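PDB 5K3H: acyl-coenzyme A oxidase from Caenorhabditis elegans, which catalyses the FAD-dependent first step of peroxisomal beta-oxidation, desaturating acyl-CoA to (2E)-enoyl-CoA while oxygen is reduced to hydrogen peroxide. Local coordinates for residues L63-R68 / E646-K651; Q404-C409 / S418-I423. One frame throughout, in Å; residues are numbered along the deposited sequence.

How the contacts relate
From the N terminus, the chain first reaches 63-68, the loop between helices 38-52 and 68-85. It then runs through the strands and most of the helices before 646-651, after helix 636-645, meets that loop in contact 1. The loop closed this way spans 577 residues. Contact 2 falls within that span and is short: 404-409, at the end of helix 382-408, meets 418-423, at the start of helix 420-428. So contact 1 ties the N-terminal part to the C-terminal part, and contact 2 joins successive helices. Their centres are about 20 Å apart. They touch where L63 and P64 pack on Y419, and both also reach the second subunit.

Contact 1. Residues L63-R68 / E646-K651; sequences LPYMTR and ESPLNK
Y65 packs its ring against E646, S647 and P648, with CH-pi contacts from S647 and P648, where two loops meet, each with a short 3-10 turn. It joins the N-terminal part of the acyl-CoA oxidase to its C-terminal part. One ring face receives S647 CA, 3.9 Å from the centroid and 20° off the normal. P648 CD lies over the same face, nearer the CB end, 3.9 Å from Y65 CG. At the far end, S647 CB sits 3.7 Å from Y65 CE1. The carbonyl E646 O approaches Y65 CE2 obliquely, at 3.3 Å. The ring reaches across because Y65 CG is anti to its carbonyl carbon (chi1 -67°). The hydroxyl is held from outside the two loops: Y65 OH hydrogen-bonds to W643 O, and the W643 ring also meets the Y65 ring. An alanine here would remove the ring, and S647 and P648 would probably lose the surface they lie on, with W643 O left without this partner. S647 OG hydrogen-bonds to A644 O. On the second subunit, D238 O accepts from N650 ND2. E646 extends its chain beyond CG, and its carboxylate is linked to the tyrosine by one water, which donates to Y65 OH at 2.8 Å and to E646 OE1 at 2.7 Å.

Contact 2. Residues Q404-C409 / S418-I423; sequences QARMAC and SYISEI
Two successive helices of the C-alpha1 domain, joined by a loop, meet here: the last turn of helix 382-408 lies against the first turn of helix 420-428, and I420 carries the contact. I420 CB leaves its backbone toward 404-409, and both branches touch. I420 CG2 lies 3.8 Å from R406 CB. The longer branch ends in I420 CD1, 4.0 Å from C409 SG and also 4.0 Å from A405 O. With I420 CG1 anti to the carbonyl carbon (chi1 -63°) and the branch extended beyond it, CD1 reaches C409 while CG2 faces R406. This domain is characteristic of the acyl-CoA oxidase family. Helix 300-319 packs here: A313 meets A405 and C409, and I312 meets I420. Q404, about a turn before A408, belongs to the ATP site shared between the dimer partners, and A408 O accepts from Q340 NE2 of the shared FAD site. R406 meets I420 with the base of its chain. Its chain bends at chi3 (51°), and R406 NH2 forms a salt bridge with E403 OE2. Before helix 420-428 comes an ST turn: I420 N donates to S418 OG at 3.2 Å, nearly straight at 170°.

Contact 1. Residues L63-R68 / E646-K651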
ATOM      1  N   LEU B  63       3.097  21.081  -1.085  1.00 23.01           N
ATOM      2  CA  LEU B  63       3.470  20.359   0.134  1.00 23.14           C
ATOM      3  C   LEU B  63       4.533  19.287  -0.074  1.00 22.34           C
ATOM      4  O   LEU B  63       5.374  19.119   0.827  1.00 21.57           O
ATOM      5  CB  LEU B  63       2.226  19.756   0.804  1.00 23.27           C
ATOM      6  CG  LEU B  63       1.125  20.749   1.177  1.00 23.78           C
ATOM      7  CD1 LEU B  63       0.110  20.124   2.127  1.00 24.28           C
ATOM      8  CD2 LEU B  63       1.696  22.047   1.779  1.00 23.82           C
ATOM      9  N   PRO B  64       4.559  18.522  -1.178  1.00 21.80           N
ATOM     10  CA  PRO B  64       5.625  17.517  -1.327  1.00 20.77           C
ATOM     11  C   PRO B  64       7.020  18.126  -1.456  1.00 20.71           C
ATOM     12  O   PRO B  64       8.011  17.393  -1.304  1.00 20.97           O
ATOM     13  CB  PRO B  64       5.231  16.766  -2.606  1.00 20.75           C
ATOM     14  CG  PRO B  64       3.782  17.038  -2.806  1.00 20.84           C
ATOM     15  CD  PRO B  64       3.527  18.381  -2.231  1.00 21.29           C
ATOM     16  N   TYR B  65       7.139  19.434  -1.726  1.00 22.53           N
ATOM     17  CA  TYR B  65       8.465  20.052  -1.764  1.00 22.59           C
ATOM     18  C   TYR B  65       9.084  20.224  -0.394  1.00 23.32           C
ATOM     19  O   TYR B  65      10.309  20.314  -0.311  1.00 23.50           O
ATOM     20  CB  TYR B  65       8.447  21.453  -2.368  1.00 22.03           C
ATOM     21  CG  TYR B  65       8.129  21.599  -3.827  1.00 21.53           C
ATOM     22  CD1 TYR B  65       7.892  20.501  -4.638  1.00 20.91           C
ATOM     23  CD2 TYR B  65       8.084  22.867  -4.393  1.00 21.54           C
ATOM     24  CE1 TYR B  65       7.594  20.668  -5.967  1.00 20.82           C
ATOM     25  CE2 TYR B  65       7.798  23.043  -5.714  1.00 21.35           C
ATOM     26  CZ  TYR B  65       7.549  21.950  -6.502  1.00 21.02           C
ATOM     27  OH  TYR B  65       7.268  22.158  -7.830  1.00 20.75           O
ATOM     28  N   MET B  66       8.270  20.257   0.664  1.00 23.12           N
ATOM     29  CA  MET B  66       8.657  20.747   1.975  1.00 24.02           C
ATOM     30  C   MET B  66       9.197  19.621   2.857  1.00 24.60           C
ATOM     31  O   MET B  66       8.697  18.492   2.835  1.00 24.97           O
ATOM     32  CB  MET B  66       7.451  21.378   2.665  1.00 25.75           C
ATOM     33  CG  MET B  66       6.833  22.582   1.984  1.00 27.69           C
ATOM     34  SD  MET B  66       5.457  23.165   3.018  1.00 31.11           S
ATOM     35  CE  MET B  66       4.640  24.399   2.025  1.00 31.33           C
ATOM     36  N   THR B  67      10.192  19.948   3.680  1.00 24.75           N
ATOM     37  CA  THR B  67      10.588  19.029   4.736  1.00 24.82           C
ATOM     38  C   THR B  67       9.499  18.971   5.811  1.00 24.63           C
ATOM     39  O   THR B  67       8.561  19.784   5.829  1.00 25.41           O
ATOM     40  CB  THR B  67      11.919  19.463   5.348  1.00 25.49           C
ATOM     41  OG1 THR B  67      11.737  20.732   5.990  1.00 28.44           O
ATOM     42  CG2 THR B  67      12.959  19.635   4.263  1.00 24.67           C
ATOM     43  N   ARG B  68       9.636  17.996   6.722  1.00 22.34           N
ATOM     44  CA  ARG B  68       8.687  17.876   7.829  1.00 23.09           C
ATOM     45  C   ARG B  68       8.653  19.150   8.664  1.00 24.23           C
ATOM     46  O   ARG B  68       7.578  19.640   9.041  1.00 25.30           O
ATOM     47  CB  ARG B  68       9.036  16.681   8.722  1.00 23.17           C
ATOM     48  CG  ARG B  68       7.938  16.413   9.728  1.00 21.96           C
ATOM     49  CD  ARG B  68       8.176  15.264  10.708  1.00 21.66           C
ATOM     50  NE  ARG B  68       6.954  15.089  11.493  1.00 21.43           N
ATOM     51  CZ  ARG B  68       6.799  14.262  12.516  1.00 21.34           C
ATOM     52  NH1 ARG B  68       7.795  13.481  12.927  1.00 20.82           N
ATOM     53  NH2 ARG B  68       5.622  14.207  13.117  1.00 22.31           N
ATOM     54  N   GLU B 646      10.376  23.289 -10.840  1.00 26.57           N
ATOM     55  CA  GLU B 646      10.366  24.127  -9.645  1.00 25.53           C
ATOM     56  C   GLU B 646      10.613  23.345  -8.352  1.00 23.30           C
ATOM     57  O   GLU B 646      10.537  23.928  -7.260  1.00 21.26           O
ATOM     58  CB  GLU B 646       9.035  24.893  -9.581  1.00 28.61           C
ATOM     59  CG  GLU B 646       8.870  25.907 -10.726  1.00 31.71           C
ATOM     60  CD  GLU B 646       7.459  26.483 -10.827  1.00 36.58           C
ATOM     61  OE1 GLU B 646       6.656  26.221  -9.906  1.00 36.95           O
ATOM     62  OE2 GLU B 646       7.148  27.205 -11.819  1.00 41.72           O
ATOM     63  N   SER B 647      10.905  22.047  -8.441  1.00 26.29           N
ATOM     64  CA  SER B 647      11.087  21.226  -7.250  1.00 26.14           C
ATOM     65  C   SER B 647      12.511  21.396  -6.709  1.00 24.83           C
ATOM     66  O   SER B 647      13.396  21.860  -7.422  1.00 22.93           O
ATOM     67  CB  SER B 647      10.771  19.762  -7.579  1.00 27.51           C
ATOM     68  OG  SER B 647      11.673  19.227  -8.540  1.00 29.03           O
ATOM     69  N   PRO B 648      12.759  21.011  -5.454  1.00 26.74           N
ATOM     70  CA  PRO B 648      13.964  21.498  -4.754  1.00 27.68           C
ATOM     71  C   PRO B 648      15.298  21.102  -5.359  1.00 29.02           C
ATOM     72  O   PRO B 648      16.258  21.873  -5.232  1.00 29.57           O
ATOM     73  CB  PRO B 648      13.804  20.895  -3.356  1.00 27.56           C
ATOM     74  CG  PRO B 648      12.297  20.831  -3.185  1.00 27.59           C
ATOM     75  CD  PRO B 648      11.807  20.385  -4.517  1.00 27.44           C
ATOM     76  N   LEU B 649      15.416  19.928  -5.973  1.00 29.99           N
ATOM     77  CA  LEU B 649      16.690  19.543  -6.567  1.00 28.76           C
ATOM     78  C   LEU B 649      17.078  20.380  -7.781  1.00 28.99           C
ATOM     79  O   LEU B 649      18.229  20.278  -8.230  1.00 29.98           O
ATOM     80  CB  LEU B 649      16.694  18.057  -6.947  1.00 28.67           C
ATOM     81  CG  LEU B 649      17.289  17.102  -5.906  1.00 29.35           C
ATOM     82  CD1 LEU B 649      16.952  17.472  -4.503  1.00 30.06           C
ATOM     83  CD2 LEU B 649      16.938  15.662  -6.180  1.00 29.50           C
ATOM     84  N   ASN B 650      16.173  21.188  -8.330  1.00 29.24           N
ATOM     85  CA  ASN B 650      16.483  22.036  -9.474  1.00 29.26           C
ATOM     86  C   ASN B 650      16.777  23.479  -9.076  1.00 30.02           C
ATOM     87  O   ASN B 650      16.692  24.383  -9.914  1.00 29.59           O
ATOM     88  CB  ASN B 650      15.351  21.973 -10.504  1.00 27.88           C
ATOM     89  CG  ASN B 650      15.219  20.610 -11.110  1.00 26.99           C
ATOM     90  OD1 ASN B 650      16.213  19.928 -11.331  1.00 25.58           O
ATOM     91  ND2 ASN B 650      13.992  20.197 -11.392  1.00 27.23           N
ATOM     92  N   LYS B 651      17.067  23.730  -7.806  1.00 28.14           N
ATOM     93  CA  LYS B 651      17.512  25.070  -7.445  1.00 32.20           C
ATOM     94  C   LYS B 651      18.857  25.394  -8.102  1.00 32.17           C
ATOM     95  O   LYS B 651      19.082  26.534  -8.535  1.00 34.05           O
ATOM     96  CB  LYS B 651      17.567  25.198  -5.924  1.00 35.35           C
ATOM     97  CG  LYS B 651      16.171  25.309  -5.288  1.00 39.96           C
ATOM     98  CD  LYS B 651      16.237  25.075  -3.782  1.00 45.36           C
ATOM     99  CE  LYS B 651      14.864  25.122  -3.125  1.00 48.31           C
ATOM    100  NZ  LYS B 651      14.920  24.660  -1.695  1.00 48.91           N
TER
HETATM  101  O   HOH W   1       5.425  24.199  -8.565  1.00 22.31           O

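Contact 2. Residues Q404-C409 / S418-I423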
ATOM      1  N   GLN B 404      -5.266   0.546  -6.033  1.00 19.32           N
ATOM      2  CA  GLN B 404      -5.629   0.313  -7.430  1.00 18.27           C
ATOM      3  C   GLN B 404      -5.588   1.605  -8.229  1.00 19.00           C
ATOM      4  O   GLN B 404      -5.117   1.618  -9.372  1.00 19.21           O
ATOM      5  CB  GLN B 404      -7.007  -0.327  -7.515  1.00 17.54           C
ATOM      6  CG  GLN B 404      -7.009  -1.757  -7.046  1.00 17.61           C
ATOM      7  CD  GLN B 404      -6.027  -2.623  -7.821  1.00 18.33           C
ATOM      8  OE1 GLN B 404      -6.011  -2.623  -9.049  1.00 18.73           O
ATOM      9  NE2 GLN B 404      -5.201  -3.366  -7.106  1.00 17.74           N
ATOM     10  N   ALA B 405      -6.060   2.707  -7.631  1.00 17.84           N
ATOM     11  CA  ALA B 405      -6.001   4.022  -8.271  1.00 18.12           C
ATOM     12  C   ALA B 405      -4.556   4.463  -8.517  1.00 18.41           C
ATOM     13  O   ALA B 405      -4.239   5.025  -9.575  1.00 18.78           O
ATOM     14  CB  ALA B 405      -6.737   5.053  -7.412  1.00 18.01           C
ATOM     15  N   ARG B 406      -3.659   4.236  -7.550  1.00 18.69           N
ATOM     16  CA  ARG B 406      -2.264   4.582  -7.803  1.00 20.26           C
ATOM     17  C   ARG B 406      -1.708   3.803  -9.002  1.00 18.85           C
ATOM     18  O   ARG B 406      -1.077   4.381  -9.894  1.00 18.68           O
ATOM     19  CB  ARG B 406      -1.403   4.339  -6.563  1.00 22.49           C
ATOM     20  CG  ARG B 406      -0.028   4.947  -6.761  1.00 25.65           C
ATOM     21  CD  ARG B 406       0.962   4.479  -5.754  1.00 27.96           C
ATOM     22  NE  ARG B 406       0.986   3.012  -5.668  1.00 30.46           N
ATOM     23  CZ  ARG B 406       1.657   2.213  -6.500  1.00 33.29           C
ATOM     24  NH1 ARG B 406       2.373   2.728  -7.490  1.00 36.38           N
ATOM     25  NH2 ARG B 406       1.611   0.893  -6.340  1.00 36.21           N
ATOM     26  N   MET B 407      -1.917   2.477  -9.017  1.00 22.94           N
ATOM     27  CA  MET B 407      -1.453   1.627 -10.119  1.00 23.23           C
ATOM     28  C   MET B 407      -2.089   2.016 -11.455  1.00 20.92           C
ATOM     29  O   MET B 407      -1.419   2.009 -12.493  1.00 19.86           O
ATOM     30  CB  MET B 407      -1.752   0.169  -9.774  1.00 26.02           C
ATOM     31  CG  MET B 407      -0.817  -0.412  -8.725  1.00 28.75           C
ATOM     32  SD  MET B 407      -1.356  -1.993  -8.046  1.00 33.66           S
ATOM     33  CE  MET B 407      -0.503  -1.957  -6.464  1.00 33.96           C
ATOM     34  N   ALA B 408      -3.365   2.412 -11.448  1.00 20.24           N
ATOM     35  CA  ALA B 408      -4.003   2.843 -12.686  1.00 19.42           C
ATOM     36  C   ALA B 408      -3.311   4.048 -13.321  1.00 19.00           C
ATOM     37  O   ALA B 408      -3.570   4.355 -14.495  1.00 18.74           O
ATOM     38  CB  ALA B 408      -5.472   3.168 -12.431  1.00 19.17           C
ATOM     39  N   CYS B 409      -2.480   4.765 -12.564  1.00 20.83           N
ATOM     40  CA  CYS B 409      -1.744   5.924 -13.057  1.00 21.13           C
ATOM     41  C   CYS B 409      -0.389   5.585 -13.680  1.00 21.06           C
ATOM     42  O   CYS B 409       0.257   6.485 -14.226  1.00 20.52           O
ATOM     43  CB  CYS B 409      -1.553   6.934 -11.920  1.00 21.16           C
ATOM     44  SG  CYS B 409      -3.088   7.770 -11.433  1.00 22.14           S
ATOM     45  N   SER B 418       1.281  12.933  -8.245  1.00 18.39           N
ATOM     46  CA  SER B 418      -0.040  12.310  -8.242  1.00 18.28           C
ATOM     47  C   SER B 418      -0.732  12.491  -6.896  1.00 18.42           C
ATOM     48  O   SER B 418      -1.966  12.566  -6.838  1.00 19.48           O
ATOM     49  CB  SER B 418       0.069  10.834  -8.547  1.00 18.33           C
ATOM     50  OG  SER B 418       0.393  10.159  -7.349  1.00 18.15           O
ATOM     51  N   TYR B 419       0.044  12.496  -5.814  1.00 19.08           N
ATOM     52  CA  TYR B 419      -0.331  12.693  -4.414  1.00 18.85           C
ATOM     53  C   TYR B 419      -1.011  11.477  -3.807  1.00 18.58           C
ATOM     54  O   TYR B 419      -1.300  11.507  -2.606  1.00 18.24           O
ATOM     55  CB  TYR B 419      -1.228  13.924  -4.201  1.00 18.99           C
ATOM     56  CG  TYR B 419      -1.114  14.502  -2.805  1.00 18.95           C
ATOM     57  CD1 TYR B 419       0.130  14.903  -2.292  1.00 19.28           C
ATOM     58  CD2 TYR B 419      -2.230  14.651  -1.994  1.00 19.00           C
ATOM     59  CE1 TYR B 419       0.257  15.425  -1.028  1.00 19.14           C
ATOM     60  CE2 TYR B 419      -2.111  15.184  -0.715  1.00 19.42           C
ATOM     61  CZ  TYR B 419      -0.856  15.560  -0.249  1.00 20.15           C
ATOM     62  OH  TYR B 419      -0.716  16.080   1.015  1.00 21.94           O
ATOM     63  N   ILE B 420      -1.224  10.396  -4.564  1.00 17.27           N
ATOM     64  CA  ILE B 420      -2.021   9.266  -4.086  1.00 17.30           C
ATOM     65  C   ILE B 420      -1.298   8.481  -3.000  1.00 17.21           C
ATOM     66  O   ILE B 420      -1.936   7.949  -2.077  1.00 17.01           O
ATOM     67  CB  ILE B 420      -2.396   8.361  -5.272  1.00 17.74           C
ATOM     68  CG1 ILE B 420      -3.272   9.137  -6.261  1.00 18.12           C
ATOM     69  CG2 ILE B 420      -3.149   7.155  -4.777  1.00 17.65           C
ATOM     70  CD1 ILE B 420      -3.563   8.386  -7.536  1.00 18.27           C
ATOM     71  N   SER B 421       0.028   8.416  -3.050  1.00 17.40           N
ATOM     72  CA  SER B 421       0.738   7.679  -2.012  1.00 17.17           C
ATOM     73  C   SER B 421       0.526   8.281  -0.631  1.00 17.35           C
ATOM     74  O   SER B 421       0.462   7.542   0.358  1.00 16.95           O
ATOM     75  CB  SER B 421       2.228   7.616  -2.344  1.00 17.10           C
ATOM     76  OG  SER B 421       2.824   8.898  -2.275  1.00 17.42           O
ATOM     77  N   GLU B 422       0.417   9.609  -0.535  1.00 17.19           N
ATOM     78  CA  GLU B 422       0.112  10.257   0.738  1.00 17.89           C
ATOM     79  C   GLU B 422      -1.361  10.086   1.093  1.00 18.30           C
ATOM     80  O   GLU B 422      -1.702   9.869   2.262  1.00 18.51           O
ATOM     81  CB  GLU B 422       0.491  11.742   0.671  1.00 18.60           C
ATOM     82  CG  GLU B 422       0.426  12.510   2.006  1.00 19.54           C
ATOM     83  CD  GLU B 422       1.487  12.100   3.016  1.00 19.55           C
ATOM     84  OE1 GLU B 422       2.538  11.546   2.616  1.00 19.81           O
ATOM     85  OE2 GLU B 422       1.250  12.308   4.224  1.00 20.67           O
ATOM     86  N   ILE B 423      -2.250  10.162   0.094  1.00 17.77           N
ATOM     87  CA  ILE B 423      -3.662   9.874   0.334  1.00 17.98           C
ATOM     88  C   ILE B 423      -3.823   8.467   0.902  1.00 18.66           C
ATOM     89  O   ILE B 423      -4.560   8.259   1.874  1.00 19.40           O
ATOM     90  CB  ILE B 423      -4.477  10.059  -0.968  1.00 17.76           C
ATOM     91  CG1 ILE B 423      -4.475  11.522  -1.428  1.00 17.42           C
ATOM     92  CG2 ILE B 423      -5.904   9.563  -0.816  1.00 17.67           C
ATOM     93  CD1 ILE B 423      -4.846  11.700  -2.904  1.00 17.02           C
TER